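Side-chain contacts in elongation factor G (Thermus thermophilus, PDB 2DY1), which binds GTP with a magnesium ion and probably hydrolyses it as a translation elongation factor: residues Ala401-Lys404 with Leu405-Asp409; Glu340-Glu343 with Ala344-Leu348. All blocks are in the same frame, centred on the assembly; numbering follows the deposited sequence.

Interaction 1: Ala401-Lys404 with Leu405-Asp409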
ATOM      1  N   ALA A 401      18.609 -11.782   1.651  1.00 15.97           N
ATOM      2  CA  ALA A 401      17.552 -11.445   2.608  1.00 15.28           C
ATOM      3  C   ALA A 401      16.603 -10.410   1.989  1.00 12.58           C
ATOM      4  O   ALA A 401      15.376 -10.471   2.207  1.00 13.50           O
ATOM      5  CB  ALA A 401      18.169 -10.908   3.925  1.00 14.94           C
ATOM      6  N   LEU A 402      17.158  -9.471   1.222  1.00 12.13           N
ATOM      7  CA  LEU A 402      16.327  -8.465   0.558  1.00 13.11           C
ATOM      8  C   LEU A 402      15.493  -9.123  -0.516  1.00 14.04           C
ATOM      9  O   LEU A 402      14.353  -8.723  -0.741  1.00 13.26           O
ATOM     10  CB  LEU A 402      17.176  -7.362  -0.061  1.00 15.14           C
ATOM     11  CG  LEU A 402      17.769  -6.366   0.937  1.00 14.36           C
ATOM     12  CD1 LEU A 402      18.771  -5.480   0.216  1.00 19.79           C
ATOM     13  CD2 LEU A 402      16.667  -5.524   1.567  1.00 16.17           C
ATOM     14  N   ARG A 403      16.063 -10.119  -1.196  1.00 13.81           N
ATOM     15  CA  ARG A 403      15.286 -10.816  -2.225  1.00 15.38           C
ATOM     16  C   ARG A 403      14.033 -11.430  -1.569  1.00 14.44           C
ATOM     17  O   ARG A 403      12.907 -11.282  -2.081  1.00 15.79           O
ATOM     18  CB  ARG A 403      16.113 -11.930  -2.866  1.00 14.73           C
ATOM     19  CG  ARG A 403      15.416 -12.587  -4.076  1.00 18.73           C
ATOM     20  CD  ARG A 403      16.121 -13.880  -4.496  1.00 19.65           C
ATOM     21  NE  ARG A 403      15.967 -14.918  -3.480  1.00 21.86           N
ATOM     22  CZ  ARG A 403      14.816 -15.532  -3.211  1.00 24.20           C
ATOM     23  NH1 ARG A 403      13.722 -15.227  -3.897  1.00 29.17           N
ATOM     24  NH2 ARG A 403      14.748 -16.415  -2.224  1.00 27.48           N
ATOM     25  N   LYS A 404      14.223 -12.122  -0.448  1.00 12.75           N
ATOM     26  CA  LYS A 404      13.111 -12.736   0.280  1.00 12.48           C
ATOM     27  C   LYS A 404      12.110 -11.667   0.745  1.00 13.57           C
ATOM     28  O   LYS A 404      10.896 -11.830   0.627  1.00 12.91           O
ATOM     29  CB  LYS A 404      13.615 -13.490   1.522  1.00 13.51           C
ATOM     30  CG  LYS A 404      14.381 -14.787   1.243  1.00 14.89           C
ATOM     31  CD  LYS A 404      14.628 -15.491   2.579  1.00 16.90           C
ATOM     32  CE  LYS A 404      15.305 -16.847   2.388  1.00 23.99           C
ATOM     33  NZ  LYS A 404      16.731 -16.698   2.000  1.00 21.26           N
ATOM     34  N   LEU A 405      12.635 -10.579   1.294  1.00 12.05           N
ATOM     35  CA  LEU A 405      11.780  -9.507   1.796  1.00 11.31           C
ATOM     36  C   LEU A 405      10.890  -8.927   0.711  1.00 11.27           C
ATOM     37  O   LEU A 405       9.697  -8.687   0.947  1.00 13.13           O
ATOM     38  CB  LEU A 405      12.635  -8.386   2.390  1.00 14.89           C
ATOM     39  CG  LEU A 405      11.872  -7.181   2.959  1.00 15.47           C
ATOM     40  CD1 LEU A 405      11.203  -7.595   4.275  1.00 21.52           C
ATOM     41  CD2 LEU A 405      12.809  -5.999   3.178  1.00 12.52           C
ATOM     42  N   LEU A 406      11.452  -8.695  -0.476  1.00 11.33           N
ATOM     43  CA  LEU A 406      10.664  -8.112  -1.562  1.00 10.64           C
ATOM     44  C   LEU A 406       9.728  -9.131  -2.202  1.00 13.97           C
ATOM     45  O   LEU A 406       8.741  -8.741  -2.820  1.00 13.61           O
ATOM     46  CB  LEU A 406      11.584  -7.443  -2.604  1.00 14.81           C
ATOM     47  CG  LEU A 406      11.983  -5.970  -2.399  1.00 21.27           C
ATOM     48  CD1 LEU A 406      10.795  -5.079  -2.710  1.00 23.73           C
ATOM     49  CD2 LEU A 406      12.464  -5.722  -0.967  1.00 20.66           C
ATOM     50  N   GLU A 407      10.032 -10.422  -2.088  1.00 13.89           N
ATOM     51  CA  GLU A 407       9.103 -11.439  -2.605  1.00 14.03           C
ATOM     52  C   GLU A 407       7.877 -11.413  -1.714  1.00 13.84           C
ATOM     53  O   GLU A 407       6.732 -11.457  -2.185  1.00 14.45           O
ATOM     54  CB  GLU A 407       9.680 -12.852  -2.504  1.00 20.71           C
ATOM     55  CG  GLU A 407      10.561 -13.271  -3.618  1.00 25.41           C
ATOM     56  CD  GLU A 407       9.849 -13.259  -4.956  1.00 23.18           C
ATOM     57  OE1 GLU A 407       8.665 -13.684  -5.044  1.00 20.19           O
ATOM     58  OE2 GLU A 407      10.495 -12.833  -5.923  1.00 25.12           O
ATOM     59  N   GLU A 408       8.116 -11.375  -0.405  1.00 11.43           N
ATOM     60  CA  GLU A 408       7.042 -11.378   0.559  1.00 12.75           C
ATOM     61  C   GLU A 408       6.295 -10.055   0.538  1.00 12.58           C
ATOM     62  O   GLU A 408       5.068 -10.020   0.681  1.00 15.35           O
ATOM     63  CB  GLU A 408       7.646 -11.651   1.952  1.00 15.93           C
ATOM     64  CG  GLU A 408       6.679 -11.757   3.068  1.00 19.55           C
ATOM     65  CD  GLU A 408       7.377 -12.191   4.345  1.00 15.07           C
ATOM     66  OE1 GLU A 408       7.534 -13.414   4.576  1.00 15.08           O
ATOM     67  OE2 GLU A 408       7.759 -11.284   5.107  1.00 13.83           O
ATOM     68  N   ASP A 409       7.016  -8.957   0.306  1.00 12.12           N
ATOM     69  CA  ASP A 409       6.371  -7.652   0.336  1.00 10.62           C
ATOM     70  C   ASP A 409       6.743  -6.747  -0.821  1.00 12.01           C
ATOM     71  O   ASP A 409       7.643  -5.921  -0.734  1.00 10.57           O
ATOM     72  CB  ASP A 409       6.694  -6.958   1.666  1.00 11.14           C
ATOM     73  CG  ASP A 409       5.963  -5.647   1.837  1.00 13.73           C
ATOM     74  OD1 ASP A 409       5.124  -5.260   0.983  1.00 10.16           O
ATOM     75  OD2 ASP A 409       6.227  -4.988   2.856  1.00 12.58           O
TER
HETATM   76  O   HOH W   1      12.953 -13.478  -6.116  1.00 38.10           O

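Interaction 2: Glu340-Glu343 with Ala344-Leu348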
ATOM      1  N   GLU A 340      -8.331 -32.824  -0.224  1.00 18.31           N
ATOM      2  CA  GLU A 340      -8.383 -33.698  -1.383  1.00 19.48           C
ATOM      3  C   GLU A 340      -9.053 -33.086  -2.606  1.00 16.48           C
ATOM      4  O   GLU A 340      -9.116 -33.728  -3.654  1.00 15.90           O
ATOM      5  CB  GLU A 340      -9.064 -35.016  -1.011  1.00 23.99           C
ATOM      6  CG  GLU A 340      -8.375 -35.748   0.136  1.00 30.23           C
ATOM      7  CD  GLU A 340      -6.865 -35.837  -0.037  1.00 43.40           C
ATOM      8  OE1 GLU A 340      -6.407 -36.342  -1.088  1.00 48.20           O
ATOM      9  OE2 GLU A 340      -6.132 -35.401   0.882  1.00 47.54           O
ATOM     10  N   GLU A 341      -9.565 -31.863  -2.475  1.00 14.43           N
ATOM     11  CA  GLU A 341     -10.165 -31.170  -3.603  1.00 14.56           C
ATOM     12  C   GLU A 341     -10.283 -29.711  -3.224  1.00 17.72           C
ATOM     13  O   GLU A 341     -10.254 -29.379  -2.043  1.00 16.12           O
ATOM     14  CB  GLU A 341     -11.563 -31.706  -3.926  1.00 19.14           C
ATOM     15  CG  GLU A 341     -12.603 -31.417  -2.856  1.00 27.80           C
ATOM     16  CD  GLU A 341     -13.973 -31.983  -3.205  1.00 45.30           C
ATOM     17  OE1 GLU A 341     -14.223 -32.249  -4.405  1.00 53.18           O
ATOM     18  OE2 GLU A 341     -14.801 -32.148  -2.283  1.00 46.06           O
ATOM     19  N   ALA A 342     -10.403 -28.858  -4.229  1.00 13.63           N
ATOM     20  CA  ALA A 342     -10.574 -27.427  -4.006  1.00 11.32           C
ATOM     21  C   ALA A 342     -11.596 -26.940  -5.022  1.00 14.75           C
ATOM     22  O   ALA A 342     -11.555 -27.330  -6.186  1.00 19.19           O
ATOM     23  CB  ALA A 342      -9.269 -26.711  -4.185  1.00 13.74           C
ATOM     24  N   GLU A 343     -12.519 -26.095  -4.590  1.00 13.95           N
ATOM     25  CA  GLU A 343     -13.559 -25.591  -5.491  1.00 17.48           C
ATOM     26  C   GLU A 343     -13.419 -24.078  -5.538  1.00 16.13           C
ATOM     27  O   GLU A 343     -12.719 -23.502  -4.709  1.00 12.45           O
ATOM     28  CB  GLU A 343     -14.949 -25.927  -4.939  1.00 20.69           C
ATOM     29  CG  GLU A 343     -15.175 -27.379  -4.573  1.00 41.52           C
ATOM     30  CD  GLU A 343     -16.470 -27.566  -3.813  1.00 54.05           C
ATOM     31  OE1 GLU A 343     -17.545 -27.298  -4.393  1.00 63.04           O
ATOM     32  OE2 GLU A 343     -16.412 -27.970  -2.632  1.00 63.79           O
ATOM     33  N   ALA A 344     -14.098 -23.424  -6.471  1.00 12.39           N
ATOM     34  CA  ALA A 344     -14.001 -21.963  -6.555  1.00 11.47           C
ATOM     35  C   ALA A 344     -14.373 -21.382  -5.188  1.00 11.56           C
ATOM     36  O   ALA A 344     -15.352 -21.802  -4.562  1.00 13.29           O
ATOM     37  CB  ALA A 344     -14.948 -21.428  -7.642  1.00 13.53           C
ATOM     38  N   GLY A 345     -13.575 -20.406  -4.744  1.00 12.78           N
ATOM     39  CA  GLY A 345     -13.786 -19.795  -3.439  1.00 13.17           C
ATOM     40  C   GLY A 345     -12.659 -20.193  -2.490  1.00 13.78           C
ATOM     41  O   GLY A 345     -12.348 -19.481  -1.533  1.00 12.33           O
ATOM     42  N   PHE A 346     -12.049 -21.341  -2.749  1.00  9.62           N
ATOM     43  CA  PHE A 346     -10.937 -21.785  -1.911  1.00 11.43           C
ATOM     44  C   PHE A 346      -9.735 -20.871  -2.050  1.00  9.33           C
ATOM     45  O   PHE A 346      -9.517 -20.218  -3.083  1.00 10.30           O
ATOM     46  CB  PHE A 346     -10.449 -23.186  -2.330  1.00 10.08           C
ATOM     47  CG  PHE A 346     -11.124 -24.319  -1.624  1.00 10.10           C
ATOM     48  CD1 PHE A 346     -12.509 -24.453  -1.652  1.00 11.91           C
ATOM     49  CD2 PHE A 346     -10.366 -25.267  -0.919  1.00 10.82           C
ATOM     50  CE1 PHE A 346     -13.138 -25.506  -0.994  1.00 10.16           C
ATOM     51  CE2 PHE A 346     -10.985 -26.327  -0.250  1.00 12.23           C
ATOM     52  CZ  PHE A 346     -12.374 -26.451  -0.286  1.00 13.59           C
ATOM     53  N   VAL A 347      -8.956 -20.835  -0.969  1.00 11.04           N
ATOM     54  CA  VAL A 347      -7.682 -20.162  -0.966  1.00 11.79           C
ATOM     55  C   VAL A 347      -6.738 -21.312  -0.653  1.00  9.96           C
ATOM     56  O   VAL A 347      -6.974 -22.092   0.269  1.00 13.29           O
ATOM     57  CB  VAL A 347      -7.574 -19.088   0.124  1.00 12.26           C
ATOM     58  CG1 VAL A 347      -6.105 -18.666   0.278  1.00 13.47           C
ATOM     59  CG2 VAL A 347      -8.428 -17.881  -0.282  1.00 14.09           C
ATOM     60  N   LEU A 348      -5.707 -21.454  -1.475  1.00 12.35           N
ATOM     61  CA  LEU A 348      -4.734 -22.515  -1.285  1.00 11.07           C
ATOM     62  C   LEU A 348      -3.378 -21.965  -0.919  1.00 12.92           C
ATOM     63  O   LEU A 348      -3.029 -20.852  -1.307  1.00 14.86           O
ATOM     64  CB  LEU A 348      -4.571 -23.311  -2.578  1.00 13.27           C
ATOM     65  CG  LEU A 348      -5.833 -24.021  -3.084  1.00 16.25           C
ATOM     66  CD1 LEU A 348      -5.510 -24.674  -4.428  1.00 25.86           C
ATOM     67  CD2 LEU A 348      -6.290 -25.066  -2.098  1.00 19.32           C
TER

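Interaction 1: Ala401-Lys404 with Leu405-Asp409
Arg-403 and Glu-407, one turn apart on helix 392-408, reach each other through different first torsions: the arginine sets CG anti to its backbone N (chi1 -173°), whereas the glutamate turns CG beside its own N (chi1 -84°). This is an i, i+4 pair in an alpha-helix of domain III. The long arginine bends at chi3, so NH1 comes to 3.7 Å from Glu-407 CG, obliquely to the guanidinium plane. The opposite charges stop short of a salt bridge, with Arg-403 NH1 and Glu-407 OE2 4.5 Å apart. Each has a closer polar partner: Arg-403 NE and Lys-404 NZ both form salt bridges with the Glu-400 carboxylate, and Glu-407 OE1 takes His-357 ND1.

Underneath, the regular backbone bonds run from Leu-405 N to Ala-401 O, Leu-406 N to Leu-402 O, and Glu-408 N to Lys-404 O; Glu-407 N is shared, bonding Arg-403 O and, weakly, Lys-404 O. Leucines and a small alanine suit the buried side, where Leu-402 CD2 meets Leu-405 CD2 at 4.2 Å and Ala-401, Leu-402 and Leu-405 all pack on Leu-440 of helix 430-442. Buried Glu-408 is held by Arg-439 and Val-293 N. On the outer side, one water lies at the guanidinium edge, in its plane, accepting from Arg-403 NH1 at 2.9 Å and donating to Glu-407 OE2 at 2.5 Å.

Interaction 2: Glu340-Glu343 with Ala344-Leu348
Phe-346 folds its ring back against the backbone of Ala-342 and Glu-343, which lead into the turn, so that Ala-342 CA lies over one face, 3.9 Å from the ring centroid and 14° off the normal, a CH-pi contact. The chain reverses here through a type II beta turn from Glu-343 to Phe-346, closed by the bond from Phe-346 N to Glu-343 O at 3.0 Å. With chi1 at -90°, the phenylalanine carries its ring under the backbone of 342-343: Glu-343 N sits above the same face, offset toward the rim, and Glu-343 O is 3.2 Å from Phe-346 CD1. A flat ring suits this place because it can lie against a peptide chain. Ala-342 is small enough for the fit, its CB resting 3.7 Å from Phe-346 CD2 and 4.0 Å from Leu-348 CD2. That leucine places CG beside its backbone N (chi1 -61°) and extends beyond it, bringing one methyl to the alanine. A leucine at Phe-346, lacking the flat ring, would probably leave Ala-342 CA and Glu-343 N without the face they lie over and open a gap beside the turn. Gly-345 takes the turn position where the backbone angles would press a CB on the preceding carbonyl oxygen. Glu-341 OE1 forms a salt bridge with Arg-309. The turn joins strand 335-343 to strand 347-350, which pairs with strand 298-307; Phe-346 also packs on Ile-9 of strand 9-16, Phe-77 of strand 74-80 and Val-330 of strand 323-332.

In the fold
Interaction 2 comes first along the chain, in domain 2, and interaction 1 follows in domain III. Their centres lie about 27 Å apart and their nearest atoms about 14 Å, without touching. They share no helix or sheet: 340-348 passes from the sheet holding strand 335-343 to the one holding strand 347-350, while 401-409 ends helix 392-408. Both nevertheless face other parts of the protein. The turn meets strands 9-16 and 74-80 of the GTP-binding domain; the helix end meets domain 2 through Val-293 and Gln-292, and its Glu-408 O is hydrogen-bonded to Arg-63 NH2. Together they mark two places where successive domains are packed against one another.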